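Local coordinates for protein putative type 11 methyltransferase (Sulfolobus solfataricus, PDB 3I9F) that probably transfers methyl groups from S-adenosylmethionine to a substrate not yet known, and binds zinc ions in the crystal, at residues E8-I13 / C32-E37; S96-I101 / S138-E143; N83-M88 / Q92-E97; T118-P123 / T149-G154. All blocks are in the same frame, centred on the assembly; numbering follows the deposited sequence. Where two conformers were deposited one is given.

The four contacts are spread around a seven-stranded sheet of strand order 3-2-1-4-5-7-6, that of a class I methyltransferase. Contact 1 comes first along the chain and joins two short helices; it lies about 21 Å, centre to centre, from contacts 2 and 3, across the chain's centre. Contact 3 follows and runs into contact 2, their centres about 11 Å apart; they share Ser96 and Glu97 of helix 91-101. Contact 4 opens after contact 3 has closed and alternates with contact 2, on neighbouring strands 152-159 and 140-146. The most peripheral, it touches contact 3 through Asn83 and His152. Together they sample the fold from helices over its parallel strands to its antiparallel edge.

Contact 1: E8-I13 / C32-E37; sequences EYLPNI and CKYLLE
Leu10 sends CD1 straight at helix 32-36 because its side chain is stretched out, with CG anti to the carbonyl carbon (chi1 -71°) and CD1 anti to CA (chi2 -174°). The methyl lands on CB of Tyr34, where Leu10 CD1 and Tyr34 CB stand 3.4 Å apart. The backbone turns Tyr34 CB toward Leu10, and with CG opposite the carbonyl carbon (chi1 -58°) the ring is led away from it. Leu10 therefore meets the root of the tyrosine, and the two side chains cross at about a right angle. The ring is flanked from its own helix, with Lys33 CG above one face and displaced toward the rim.

The same Leu10 methyl has a second, looser neighbour: its CD1 is 4.4 Å from Leu35 CD2. One leucine branch is thus shared by two successive residues of the helix, and the contact is wholly apolar, without a hydrogen bond between the segments. It is also small, burying 120 Å² in all, with the backbones nearest at Leu10 CA and Tyr34 CA, 7.7 Å apart.

Leu35 packs further on Leu42 and Asp23, whereas Ile13 rests on Ile109 of strand 106-113. Two neighbouring helices packed over the parallel strands in this way are characteristic of the helical layer covering the Rossmann-like sheet of class I methyltransferases.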
loop_
_atom_site.group_PDB
_atom_site.type_symbol
_atom_site.label_atom_id
_atom_site.label_comp_id
_atom_site.label_asym_id
_atom_site.label_seq_id
_atom_site.Cartn_x
_atom_site.Cartn_y
_atom_site.Cartn_z
ATOM N N GLU B 8 -2.897 -28.280 -5.260
ATOM C CA GLU B 8 -2.250 -29.283 -6.123
ATOM C C GLU B 8 -1.092 -28.782 -6.994
ATOM O O GLU B 8 -0.307 -29.593 -7.526
ATOM C CB GLU B 8 -3.301 -29.923 -7.036
ATOM C CG GLU B 8 -4.450 -30.639 -6.276
ATOM C CD GLU B 8 -5.440 -31.382 -7.196
ATOM O OE1 GLU B 8 -5.352 -31.252 -8.444
ATOM O OE2 GLU B 8 -6.319 -32.092 -6.652
ATOM N N TYR B 9 -0.979 -27.463 -7.165
ATOM C CA TYR B 9 0.085 -26.909 -8.032
ATOM C C TYR B 9 0.835 -25.710 -7.449
ATOM O O TYR B 9 1.988 -25.519 -7.790
ATOM C CB TYR B 9 -0.469 -26.585 -9.427
ATOM C CG TYR B 9 -1.751 -25.813 -9.375
ATOM C CD1 TYR B 9 -2.975 -26.471 -9.376
ATOM C CD2 TYR B 9 -1.747 -24.418 -9.268
ATOM C CE1 TYR B 9 -4.177 -25.768 -9.299
ATOM C CE2 TYR B 9 -2.928 -23.704 -9.187
ATOM C CZ TYR B 9 -4.148 -24.377 -9.219
ATOM O OH TYR B 9 -5.332 -23.684 -9.156
ATOM N N LEU B 10 0.207 -24.914 -6.583
ATOM C CA LEU B 10 0.927 -23.803 -5.939
ATOM C C LEU B 10 2.178 -24.219 -5.138
ATOM O O LEU B 10 3.251 -23.626 -5.320
ATOM C CB LEU B 10 0.010 -22.979 -5.031
ATOM C CG LEU B 10 -1.031 -22.105 -5.715
ATOM C CD1 LEU B 10 -1.713 -21.268 -4.653
ATOM C CD2 LEU B 10 -0.407 -21.237 -6.791
ATOM N N PRO B 11 2.055 -25.235 -4.257
ATOM C CA PRO B 11 3.207 -25.548 -3.405
ATOM C C PRO B 11 4.450 -25.870 -4.199
ATOM O O PRO B 11 5.523 -25.348 -3.909
ATOM C CB PRO B 11 2.723 -26.753 -2.602
ATOM C CG PRO B 11 1.241 -26.502 -2.463
ATOM C CD PRO B 11 0.861 -25.988 -3.833
ATOM N N ASN B 12 4.307 -26.684 -5.230
ATOM C CA ASN B 12 5.457 -26.969 -6.064
ATOM C C ASN B 12 6.147 -25.694 -6.579
ATOM O O ASN B 12 7.357 -25.687 -6.798
ATOM C CB ASN B 12 5.082 -27.883 -7.232
ATOM C CG ASN B 12 6.292 -28.238 -8.091
ATOM O OD1 ASN B 12 6.467 -27.695 -9.190
ATOM N ND2 ASN B 12 7.171 -29.100 -7.560
ATOM N N ILE B 13 5.377 -24.624 -6.783
ATOM C CA ILE B 13 5.938 -23.363 -7.266
ATOM C C ILE B 13 6.660 -22.610 -6.156
ATOM O O ILE B 13 7.788 -22.169 -6.329
ATOM C CB ILE B 13 4.831 -22.476 -7.905
ATOM C CG1 ILE B 13 4.426 -23.065 -9.262
ATOM C CG2 ILE B 13 5.301 -21.005 -8.070
ATOM C CD1 ILE B 13 3.025 -22.728 -9.668
ATOM N N CYS B 32 -6.102 -15.930 -2.495
ATOM C CA CYS B 32 -5.481 -15.318 -1.325
ATOM C C CYS B 32 -5.141 -16.264 -0.162
ATOM O O CYS B 32 -4.031 -16.201 0.359
ATOM C CB CYS B 32 -6.335 -14.146 -0.849
ATOM S SG CYS B 32 -6.044 -12.684 -1.903
ATOM N N LYS B 33 -6.055 -17.159 0.229
ATOM C CA LYS B 33 -5.763 -18.062 1.348
ATOM C C LYS B 33 -4.646 -19.010 1.003
ATOM O O LYS B 33 -3.823 -19.344 1.850
ATOM C CB LYS B 33 -7.013 -18.804 1.838
ATOM C CG LYS B 33 -7.431 -20.096 1.106
ATOM C CD LYS B 33 -8.903 -20.457 1.487
ATOM C CE LYS B 33 -9.163 -21.963 1.513
ATOM N NZ LYS B 33 -8.107 -22.689 2.311
ATOM N N TYR B 34 -4.565 -19.398 -0.256
ATOM C CA TYR B 34 -3.485 -20.274 -0.661
ATOM C C TYR B 34 -2.170 -19.516 -0.685
ATOM O O TYR B 34 -1.164 -20.039 -0.256
ATOM C CB TYR B 34 -3.807 -20.951 -1.987
ATOM C CG TYR B 34 -5.101 -21.753 -1.930
ATOM C CD1 TYR B 34 -5.104 -23.091 -1.501
ATOM C CD2 TYR B 34 -6.324 -21.172 -2.259
ATOM C CE1 TYR B 34 -6.290 -23.825 -1.415
ATOM C CE2 TYR B 34 -7.510 -21.900 -2.170
ATOM C CZ TYR B 34 -7.481 -23.226 -1.747
ATOM O OH TYR B 34 -8.650 -23.943 -1.684
ATOM N N LEU B 35 -2.177 -18.264 -1.121
ATOM C CA LEU B 35 -0.943 -17.442 -1.158
ATOM C C LEU B 35 -0.469 -16.961 0.219
ATOM O O LEU B 35 0.713 -16.697 0.426
ATOM C CB LEU B 35 -1.134 -16.210 -2.067
ATOM C CG LEU B 35 -1.401 -16.517 -3.533
ATOM C CD1 LEU B 35 -1.751 -15.260 -4.269
ATOM C CD2 LEU B 35 -0.196 -17.209 -4.165
ATOM N N LEU B 36 -1.403 -16.796 1.145
ATOM C CA LEU B 36 -1.061 -16.394 2.507
ATOM C C LEU B 36 -0.065 -17.349 3.178
ATOM O O LEU B 36 0.866 -16.903 3.862
ATOM C CB LEU B 36 -2.320 -16.276 3.361
ATOM C CG LEU B 36 -3.058 -14.959 3.204
ATOM C CD1 LEU B 36 -4.103 -14.821 4.280
ATOM C CD2 LEU B 36 -2.055 -13.822 3.268
ATOM N N GLU B 37 -0.204 -18.649 2.928
ATOM C CA GLU B 37 0.726 -19.604 3.525
ATOM C C GLU B 37 2.153 -19.495 2.933
ATOM O O GLU B 37 3.032 -20.213 3.358
ATOM C CB GLU B 37 0.120 -21.049 3.516
ATOM C CG GLU B 37 0.546 -22.080 2.383
ATOM C CD GLU B 37 -0.516 -23.221 2.146
ATOM O OE1 GLU B 37 -0.170 -24.453 2.159
ATOM O OE2 GLU B 37 -1.712 -22.860 1.940
#

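Contact 2: S96-I101 / S138-E143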
loop_
_atom_site.group_PDB
_atom_site.type_symbol
_atom_site.label_atom_id
_atom_site.label_comp_id
_atom_site.label_asym_id
_atom_site.label_seq_id
_atom_site.Cartn_x
_atom_site.Cartn_y
_atom_site.Cartn_z
ATOM N N SER B 96 5.042 -3.070 -18.037
ATOM C CA SER B 96 5.979 -2.120 -17.482
ATOM C C SER B 96 6.108 -2.114 -15.924
ATOM O O SER B 96 7.199 -2.004 -15.383
ATOM C CB SER B 96 5.584 -0.755 -17.976
ATOM O OG SER B 96 6.522 0.155 -17.498
ATOM N N GLU B 97 4.990 -2.207 -15.216
ATOM C CA GLU B 97 4.992 -2.245 -13.761
ATOM C C GLU B 97 5.462 -3.581 -13.212
ATOM O O GLU B 97 6.120 -3.644 -12.173
ATOM C CB GLU B 97 3.603 -1.971 -13.239
ATOM C CG GLU B 97 3.168 -0.492 -13.328
ATOM C CD GLU B 97 4.029 0.430 -12.533
ATOM O OE1 GLU B 97 3.767 0.598 -11.337
ATOM O OE2 GLU B 97 4.987 1.003 -13.108
ATOM N N VAL B 98 5.067 -4.651 -13.885
ATOM C CA VAL B 98 5.583 -5.961 -13.602
ATOM C C VAL B 98 7.121 -5.897 -13.663
ATOM O O VAL B 98 7.785 -6.323 -12.744
ATOM C CB VAL B 98 5.057 -7.030 -14.620
ATOM C CG1 VAL B 98 6.034 -8.204 -14.677
ATOM C CG2 VAL B 98 3.591 -7.478 -14.277
ATOM N N LYS B 99 7.688 -5.309 -14.707
ATOM C CA LYS B 99 9.135 -5.273 -14.800
ATOM C C LYS B 99 9.761 -4.427 -13.742
ATOM O O LYS B 99 10.872 -4.715 -13.324
ATOM C CB LYS B 99 9.625 -4.849 -16.184
ATOM C CG LYS B 99 9.297 -5.882 -17.226
ATOM C CD LYS B 99 9.847 -5.571 -18.612
ATOM C CE LYS B 99 9.398 -4.244 -19.205
ATOM N NZ LYS B 99 9.481 -4.186 -20.726
ATOM N N ARG B 100 9.088 -3.374 -13.286
ATOM C CA ARG B 100 9.719 -2.468 -12.322
ATOM C C ARG B 100 9.719 -3.080 -10.912
ATOM O O ARG B 100 10.707 -2.923 -10.197
ATOM C CB ARG B 100 9.058 -1.096 -12.350
ATOM C CG ARG B 100 9.285 -0.170 -11.172
ATOM C CD ARG B 100 8.329 1.089 -11.182
ATOM N NE ARG B 100 6.978 0.818 -10.688
ATOM C CZ ARG B 100 6.663 0.551 -9.423
ATOM N NH1 ARG B 100 7.589 0.535 -8.477
ATOM N NH2 ARG B 100 5.399 0.317 -9.071
ATOM N N ILE B 101 8.644 -3.771 -10.529
ATOM C CA ILE B 101 8.500 -4.220 -9.158
ATOM C C ILE B 101 9.153 -5.564 -8.944
ATOM O O ILE B 101 9.593 -5.838 -7.870
ATOM C CB ILE B 101 7.027 -4.260 -8.658
ATOM C CG1 ILE B 101 6.178 -5.228 -9.472
ATOM C CG2 ILE B 101 6.409 -2.862 -8.660
ATOM C CD1 ILE B 101 4.740 -5.405 -8.944
ATOM N N SER B 138 7.300 -10.399 -23.291
ATOM C CA SER B 138 8.370 -10.664 -24.264
ATOM C C SER B 138 9.812 -10.536 -23.747
ATOM O O SER B 138 10.740 -10.883 -24.487
ATOM C CB SER B 138 8.220 -9.684 -25.413
ATOM O OG SER B 138 8.337 -8.362 -24.883
ATOM N N ASN B 139 9.998 -10.011 -22.532
ATOM C CA ASN B 139 11.305 -10.007 -21.866
ATOM C C ASN B 139 11.404 -11.181 -20.884
ATOM O O ASN B 139 12.154 -11.129 -19.895
ATOM C CB ASN B 139 11.524 -8.700 -21.097
ATOM C CG ASN B 139 11.260 -7.463 -21.948
ATOM O OD1 ASN B 139 10.196 -6.787 -21.816
ATOM N ND2 ASN B 139 12.198 -7.164 -22.846
ATOM N N PHE B 140 10.603 -12.220 -21.129
ATOM C CA PHE B 140 10.525 -13.353 -20.214
ATOM C C PHE B 140 10.529 -14.628 -20.997
ATOM O O PHE B 140 10.136 -14.658 -22.152
ATOM C CB PHE B 140 9.245 -13.298 -19.377
ATOM C CG PHE B 140 9.149 -12.091 -18.492
ATOM C CD1 PHE B 140 9.436 -12.181 -17.156
ATOM C CD2 PHE B 140 8.751 -10.864 -19.010
ATOM C CE1 PHE B 140 9.362 -11.060 -16.363
ATOM C CE2 PHE B 140 8.690 -9.753 -18.227
ATOM C CZ PHE B 140 8.987 -9.843 -16.911
ATOM N N VAL B 141 10.944 -15.695 -20.346
ATOM C CA VAL B 141 10.877 -17.033 -20.949
ATOM C C VAL B 141 10.136 -17.961 -20.024
ATOM O O VAL B 141 10.162 -17.781 -18.818
ATOM C CB VAL B 141 12.314 -17.634 -21.336
ATOM C CG1 VAL B 141 12.674 -17.220 -22.779
ATOM C CG2 VAL B 141 13.409 -17.190 -20.376
ATOM N N VAL B 142 9.470 -18.948 -20.607
ATOM C CA VAL B 142 8.852 -20.002 -19.818
ATOM C C VAL B 142 9.914 -20.891 -19.210
ATOM O O VAL B 142 10.797 -21.373 -19.912
ATOM C CB VAL B 142 7.941 -20.920 -20.636
ATOM C CG1 VAL B 142 7.289 -21.959 -19.687
ATOM C CG2 VAL B 142 6.879 -20.108 -21.373
ATOM N N GLU B 143 9.790 -21.100 -17.903
ATOM C CA GLU B 143 10.660 -21.956 -17.134
ATOM C C GLU B 143 9.958 -23.301 -16.868
ATOM O O GLU B 143 10.557 -24.353 -17.074
ATOM C CB GLU B 143 11.047 -21.244 -15.828
ATOM C CG GLU B 143 11.354 -22.159 -14.672
ATOM C CD GLU B 143 12.171 -21.500 -13.602
ATOM O OE1 GLU B 143 11.595 -20.806 -12.744
ATOM O OE2 GLU B 143 13.405 -21.704 -13.606
#
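Lys99 and Asn139 mark the closest approach of the two backbones, their CA atoms 8.8 Å apart, where the last turns of helix 91-101 pass the start of strand 140-146. In this class I methyltransferase fold the helix follows strand 76-82, and the strand it meets is the outermost antiparallel one, paired with strand 152-159. The contact thus spans from a helix to the edge of the sheet.

Lys99 does two jobs. Its chain is bent at chi3 (-58°), which carries the ammonium group over to the amide of Asn139, and Lys99 NZ donates to Asn139 OD1 at 2.9 Å. The donor stands above the carbonyl plane, 41° out of it. Nearer the backbone, Lys99 CG lies at the edge of the Phe140 ring, near its plane, 4.0 Å from Phe140 CZ. Replacing Lys99 by an alanine removes CG and the amine alike, and is likely to leave Asn139 OD1 without this donor and to open a gap beside the edge of Phe140. The same corner of the ring is approached obliquely by Val98, whose CG1 is likewise 4.0 Å from Phe140 CZ; Val98 also packs on Ile79 and Phe81 of strand 76-82.

On the helix itself, Arg100 grips Glu97 side-on and has a second carboxylate partner in Asp73. Arg100 NH2 meets Glu97 OE1 at 2.8 Å and Arg100 NE meets Glu97 OE2 at 3.1 Å, both oxygens lying in the guanidinium plane.

Contact 3: N83-M88 / Q92-E97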
loop_
_atom_site.group_PDB
_atom_site.type_symbol
_atom_site.label_atom_id
_atom_site.label_comp_id
_atom_site.label_asym_id
_atom_site.label_seq_id
_atom_site.Cartn_x
_atom_site.Cartn_y
_atom_site.Cartn_z
ATOM N N ASN B 83 -6.276 -15.916 -14.328
ATOM C CA ASN B 83 -7.455 -15.622 -15.168
ATOM C C ASN B 83 -7.764 -14.175 -15.251
ATOM O O ASN B 83 -8.923 -13.823 -15.322
ATOM C CB ASN B 83 -8.674 -16.363 -14.660
ATOM C CG ASN B 83 -8.387 -17.838 -14.476
ATOM O OD1 ASN B 83 -7.987 -18.538 -15.436
ATOM N ND2 ASN B 83 -8.497 -18.304 -13.256
ATOM N N SER B 84 -6.744 -13.333 -15.204
ATOM C CA SER B 84 -6.977 -11.909 -15.023
ATOM C C SER B 84 -6.311 -11.033 -16.078
ATOM O O SER B 84 -6.774 -9.956 -16.292
ATOM C CB SER B 84 -6.572 -11.451 -13.616
ATOM O OG SER B 84 -5.185 -11.636 -13.408
ATOM N N PHE B 85 -5.232 -11.464 -16.714
ATOM C CA PHE B 85 -4.541 -10.604 -17.654
ATOM C C PHE B 85 -5.360 -10.315 -18.894
ATOM O O PHE B 85 -5.367 -9.203 -19.387
ATOM C CB PHE B 85 -3.208 -11.206 -18.062
ATOM C CG PHE B 85 -2.338 -10.292 -18.849
ATOM C CD1 PHE B 85 -1.648 -9.270 -18.224
ATOM C CD2 PHE B 85 -2.178 -10.471 -20.216
ATOM C CE1 PHE B 85 -0.820 -8.435 -18.935
ATOM C CE2 PHE B 85 -1.347 -9.631 -20.961
ATOM C CZ PHE B 85 -0.682 -8.600 -20.319
ATOM N N HIS B 86 -6.048 -11.318 -19.403
ATOM C CA HIS B 86 -6.693 -11.188 -20.683
ATOM C C HIS B 86 -7.696 -10.063 -20.757
ATOM O O HIS B 86 -7.835 -9.440 -21.800
ATOM C CB HIS B 86 -7.311 -12.499 -21.152
ATOM C CG HIS B 86 -8.404 -13.017 -20.284
ATOM N ND1 HIS B 86 -8.211 -14.056 -19.400
ATOM C CD2 HIS B 86 -9.711 -12.669 -20.184
ATOM C CE1 HIS B 86 -9.349 -14.312 -18.778
ATOM N NE2 HIS B 86 -10.275 -13.486 -19.234
ATOM N N ASP B 87 -8.356 -9.721 -19.668
ATOM C CA ASP B 87 -9.269 -8.583 -19.761
ATOM C C ASP B 87 -8.822 -7.337 -19.018
ATOM O O ASP B 87 -9.592 -6.414 -18.851
ATOM C CB ASP B 87 -10.712 -9.000 -19.434
ATOM C CG ASP B 87 -10.856 -9.682 -18.087
ATOM O OD1 ASP B 87 -9.836 -9.943 -17.389
ATOM O OD2 ASP B 87 -12.028 -9.988 -17.754
ATOM N N MET B 88 -7.540 -7.274 -18.683
ATOM C CA MET B 88 -7.001 -6.190 -17.918
ATOM C C MET B 88 -6.773 -4.961 -18.787
ATOM O O MET B 88 -6.274 -5.058 -19.919
ATOM C CB MET B 88 -5.681 -6.625 -17.286
ATOM C CG MET B 88 -5.307 -5.915 -16.005
ATOM S SD MET B 88 -3.955 -6.771 -15.127
ATOM C CE MET B 88 -3.468 -5.312 -14.404
ATOM N N GLN B 92 0.146 -2.672 -21.636
ATOM C CA GLN B 92 1.548 -2.253 -21.700
ATOM C C GLN B 92 1.973 -1.584 -20.389
ATOM O O GLN B 92 3.122 -1.748 -19.958
ATOM C CB GLN B 92 1.850 -1.349 -22.898
ATOM C CG GLN B 92 1.752 -2.014 -24.248
ATOM C CD GLN B 92 2.945 -2.885 -24.613
ATOM O OE1 GLN B 92 3.767 -3.252 -23.764
ATOM N NE2 GLN B 92 3.048 -3.222 -25.907
ATOM N N HIS B 93 1.064 -0.850 -19.743
ATOM C CA HIS B 93 1.355 -0.286 -18.413
ATOM C C HIS B 93 1.558 -1.411 -17.382
ATOM O O HIS B 93 2.418 -1.299 -16.500
ATOM C CB HIS B 93 0.219 0.616 -17.964
ATOM C CG HIS B 93 0.258 1.005 -16.521
ATOM N ND1 HIS B 93 1.079 2.006 -16.029
ATOM C CD2 HIS B 93 -0.480 0.567 -15.466
ATOM C CE1 HIS B 93 0.836 2.168 -14.737
ATOM N NE2 HIS B 93 -0.118 1.318 -14.373
ATOM N N VAL B 94 0.760 -2.481 -17.497
ATOM C CA VAL B 94 0.904 -3.614 -16.605
ATOM C C VAL B 94 2.286 -4.318 -16.749
ATOM O O VAL B 94 2.964 -4.526 -15.771
ATOM C CB VAL B 94 -0.227 -4.618 -16.834
ATOM C CG1 VAL B 94 0.126 -6.006 -16.225
ATOM C CG2 VAL B 94 -1.543 -4.028 -16.330
ATOM N N ILE B 95 2.695 -4.670 -17.964
ATOM C CA ILE B 95 4.018 -5.238 -18.216
ATOM C C ILE B 95 5.121 -4.344 -17.717
ATOM O O ILE B 95 6.032 -4.786 -17.055
ATOM C CB ILE B 95 4.280 -5.418 -19.703
ATOM C CG1 ILE B 95 3.253 -6.362 -20.319
ATOM C CG2 ILE B 95 5.679 -5.896 -19.914
ATOM C CD1 ILE B 95 2.874 -7.546 -19.479
ATOM N N SER B 96 5.042 -3.070 -18.037
ATOM C CA SER B 96 5.979 -2.120 -17.482
ATOM C C SER B 96 6.108 -2.114 -15.924
ATOM O O SER B 96 7.199 -2.004 -15.383
ATOM C CB SER B 96 5.584 -0.755 -17.976
ATOM O OG SER B 96 6.522 0.155 -17.498
ATOM N N GLU B 97 4.990 -2.207 -15.216
ATOM C CA GLU B 97 4.992 -2.245 -13.761
ATOM C C GLU B 97 5.462 -3.581 -13.212
ATOM O O GLU B 97 6.120 -3.644 -12.173
ATOM C CB GLU B 97 3.603 -1.971 -13.239
ATOM C CG GLU B 97 3.168 -0.492 -13.328
ATOM C CD GLU B 97 4.029 0.430 -12.533
ATOM O OE1 GLU B 97 3.767 0.598 -11.337
ATOM O OE2 GLU B 97 4.987 1.003 -13.108
#
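Phe85 and Val94 form the firm part of this contact, sliding past each other so that the valine's CG1 sits at the ring edge, in its plane, with Phe85 CE1 and Val94 CG1 3.8 Å apart. Ile95 comes to the same ring at about a right angle, placing its CD1 obliquely 3.8 Å from Phe85 CZ. The ring reaches both because CG of Phe85 is anti to the backbone N (chi1 -171°). Beyond the two segments it is enclosed by aromatic rings: Trp136 and Phe81 meet it edge-to-face, and Phe137 adds an inclined ring.

Met88 comes to the other branch of Val94 with its sulfur, Met88 SD lying 3.8 Å from Val94 CG2. The methionine is partly exposed and the position of its terminal methyl doubtful, so this side is less well defined. The opposite flank of the helix looks to solvent: His93 and Ser96 are exposed there.

A type I beta turn from Phe85 to Met88, closed by Met88 N to Phe85 O at 3.0 Å, presents both side chains to the helix. The side chain of Val94 is about 5 Å from that of Asp90, which binds zinc in a crystal structure of this protein, though not in this chain. A turn folded back on the next helix just after strand 76-82 is consistent with the class I methyltransferase fold, where this loop usually borders the cofactor and substrate pocket.

Contact 4: T118-P123 / T149-G154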
loop_
_atom_site.group_PDB
_atom_site.type_symbol
_atom_site.label_atom_id
_atom_site.label_comp_id
_atom_site.label_asym_id
_atom_site.label_seq_id
_atom_site.Cartn_x
_atom_site.Cartn_y
_atom_site.Cartn_z
ATOM N N THR B 118 -14.383 -24.482 -24.345
ATOM C CA THR B 118 -14.472 -25.434 -23.244
ATOM C C THR B 118 -15.864 -25.359 -22.606
ATOM O O THR B 118 -16.130 -26.006 -21.605
ATOM C CB THR B 118 -13.447 -25.092 -22.203
ATOM O OG1 THR B 118 -13.706 -23.768 -21.718
ATOM C CG2 THR B 118 -12.081 -25.150 -22.793
ATOM N N GLY B 119 -16.754 -24.561 -23.179
ATOM C CA GLY B 119 -18.123 -24.510 -22.736
ATOM C C GLY B 119 -18.240 -23.644 -21.511
ATOM O O GLY B 119 -18.970 -22.649 -21.498
ATOM N N ILE B 120 -17.538 -24.034 -20.452
ATOM C CA ILE B 120 -17.420 -23.162 -19.297
ATOM C C ILE B 120 -16.316 -22.147 -19.599
ATOM O O ILE B 120 -15.462 -22.374 -20.484
ATOM C CB ILE B 120 -17.121 -23.909 -17.974
ATOM C CG1 ILE B 120 -15.879 -24.784 -18.090
ATOM C CG2 ILE B 120 -18.316 -24.757 -17.554
ATOM C CD1 ILE B 120 -15.518 -25.457 -16.765
ATOM N N GLY B 121 -16.394 -21.027 -18.870
ATOM C CA GLY B 121 -15.367 -19.998 -18.852
ATOM C C GLY B 121 -15.770 -18.764 -19.643
ATOM O O GLY B 121 -16.890 -18.651 -20.088
ATOM N N PRO B 122 -14.855 -17.814 -19.784
ATOM C CA PRO B 122 -15.209 -16.576 -20.474
ATOM C C PRO B 122 -15.336 -16.764 -22.007
ATOM O O PRO B 122 -14.954 -17.797 -22.553
ATOM C CB PRO B 122 -14.059 -15.645 -20.095
ATOM C CG PRO B 122 -12.936 -16.564 -19.729
ATOM C CD PRO B 122 -13.572 -17.703 -19.073
ATOM N N PRO B 123 -15.902 -15.778 -22.692
ATOM C CA PRO B 123 -16.080 -15.944 -24.142
ATOM C C PRO B 123 -14.772 -16.227 -24.861
ATOM O O PRO B 123 -13.730 -15.721 -24.493
ATOM C CB PRO B 123 -16.693 -14.625 -24.575
ATOM C CG PRO B 123 -17.198 -13.972 -23.306
ATOM C CD PRO B 123 -16.325 -14.451 -22.212
ATOM N N THR B 149 -6.087 -27.237 -14.314
ATOM C CA THR B 149 -7.320 -27.950 -14.565
ATOM C C THR B 149 -7.299 -28.398 -16.021
ATOM O O THR B 149 -6.348 -28.128 -16.728
ATOM C CB THR B 149 -8.567 -27.083 -14.286
ATOM O OG1 THR B 149 -9.021 -26.483 -15.508
ATOM C CG2 THR B 149 -8.299 -26.042 -13.254
ATOM N N PRO B 150 -8.336 -29.108 -16.469
ATOM C CA PRO B 150 -8.326 -29.579 -17.860
ATOM C C PRO B 150 -8.808 -28.517 -18.849
ATOM O O PRO B 150 -8.801 -28.754 -20.073
ATOM C CB PRO B 150 -9.297 -30.775 -17.858
ATOM C CG PRO B 150 -10.063 -30.697 -16.513
ATOM C CD PRO B 150 -9.539 -29.535 -15.719
ATOM N N TYR B 151 -9.233 -27.364 -18.327
ATOM C CA TYR B 151 -9.586 -26.239 -19.163
ATOM C C TYR B 151 -8.629 -25.046 -19.036
ATOM O O TYR B 151 -8.809 -24.040 -19.709
ATOM C CB TYR B 151 -11.020 -25.859 -18.834
ATOM C CG TYR B 151 -11.888 -27.082 -18.906
ATOM C CD1 TYR B 151 -12.061 -27.742 -20.122
ATOM C CD2 TYR B 151 -12.503 -27.604 -17.778
ATOM C CE1 TYR B 151 -12.841 -28.871 -20.220
ATOM C CE2 TYR B 151 -13.298 -28.756 -17.861
ATOM C CZ TYR B 151 -13.451 -29.387 -19.086
ATOM O OH TYR B 151 -14.224 -30.520 -19.214
ATOM N N HIS B 152 -7.600 -25.167 -18.211
ATOM C CA HIS B 152 -6.663 -24.074 -17.972
ATOM C C HIS B 152 -5.249 -24.496 -18.289
ATOM O O HIS B 152 -4.928 -25.651 -18.235
ATOM C CB HIS B 152 -6.679 -23.640 -16.507
ATOM C CG HIS B 152 -7.949 -22.984 -16.071
ATOM N ND1 HIS B 152 -9.120 -23.679 -15.887
ATOM C CD2 HIS B 152 -8.220 -21.706 -15.726
ATOM C CE1 HIS B 152 -10.072 -22.851 -15.475
ATOM N NE2 HIS B 152 -9.554 -21.643 -15.377
ATOM N N PHE B 153 -4.402 -23.541 -18.625
ATOM C CA PHE B 153 -2.992 -23.783 -18.718
ATOM C C PHE B 153 -2.339 -22.901 -17.695
ATOM O O PHE B 153 -2.990 -22.045 -17.114
ATOM C CB PHE B 153 -2.454 -23.536 -20.136
ATOM C CG PHE B 153 -2.500 -22.114 -20.582
ATOM C CD1 PHE B 153 -1.355 -21.354 -20.609
ATOM C CD2 PHE B 153 -3.681 -21.552 -21.009
ATOM C CE1 PHE B 153 -1.378 -20.066 -21.023
ATOM C CE2 PHE B 153 -3.717 -20.256 -21.438
ATOM C CZ PHE B 153 -2.559 -19.504 -21.446
ATOM N N GLY B 154 -1.057 -23.142 -17.464
ATOM C CA GLY B 154 -0.301 -22.518 -16.380
ATOM C C GLY B 154 1.147 -22.361 -16.807
ATOM O O GLY B 154 1.715 -23.265 -17.385
#
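The ring of Tyr151 receives Thr118 and Ile120 obliquely, both from the same side: Thr118 CB is 3.6 Å from Tyr151 CD1, and Ile120 CD1 is 3.8 Å from Tyr151 CD2. The ring therefore bridges the two residues, one at each flank. In the class I methyltransferase fold this joins the loop after strand 106-113 to the hairpin connection that enters strand 152-159. Trp113 of strand 106-113 touches both Tyr151 and Ile120 and ties the surface contact to the sheet.

Thr118 turns its methyl CG2 to the ring and keeps OG1 in the loop: with chi1 at 60°, the hydroxyl sits between the backbone N and the carbonyl carbon. From there Thr118 OG1 donates to Ile120 O at 2.6 Å, tilted 18° from the carbonyl plane, and Arg127 bonds to both oxygens. A valine in place of Thr118, with no hydroxyl, would probably cost Ile120 O this donor and Arg127 one of its partners, leaving the bend at Gly119 less firmly held.

Tyr151 is itself placed by an ST turn, in which Tyr151 N donates to Thr149 OG1 at 3.0 Å, while that same Thr149 OG1 is hydrogen-bonded to His152 ND1 at 2.8 Å.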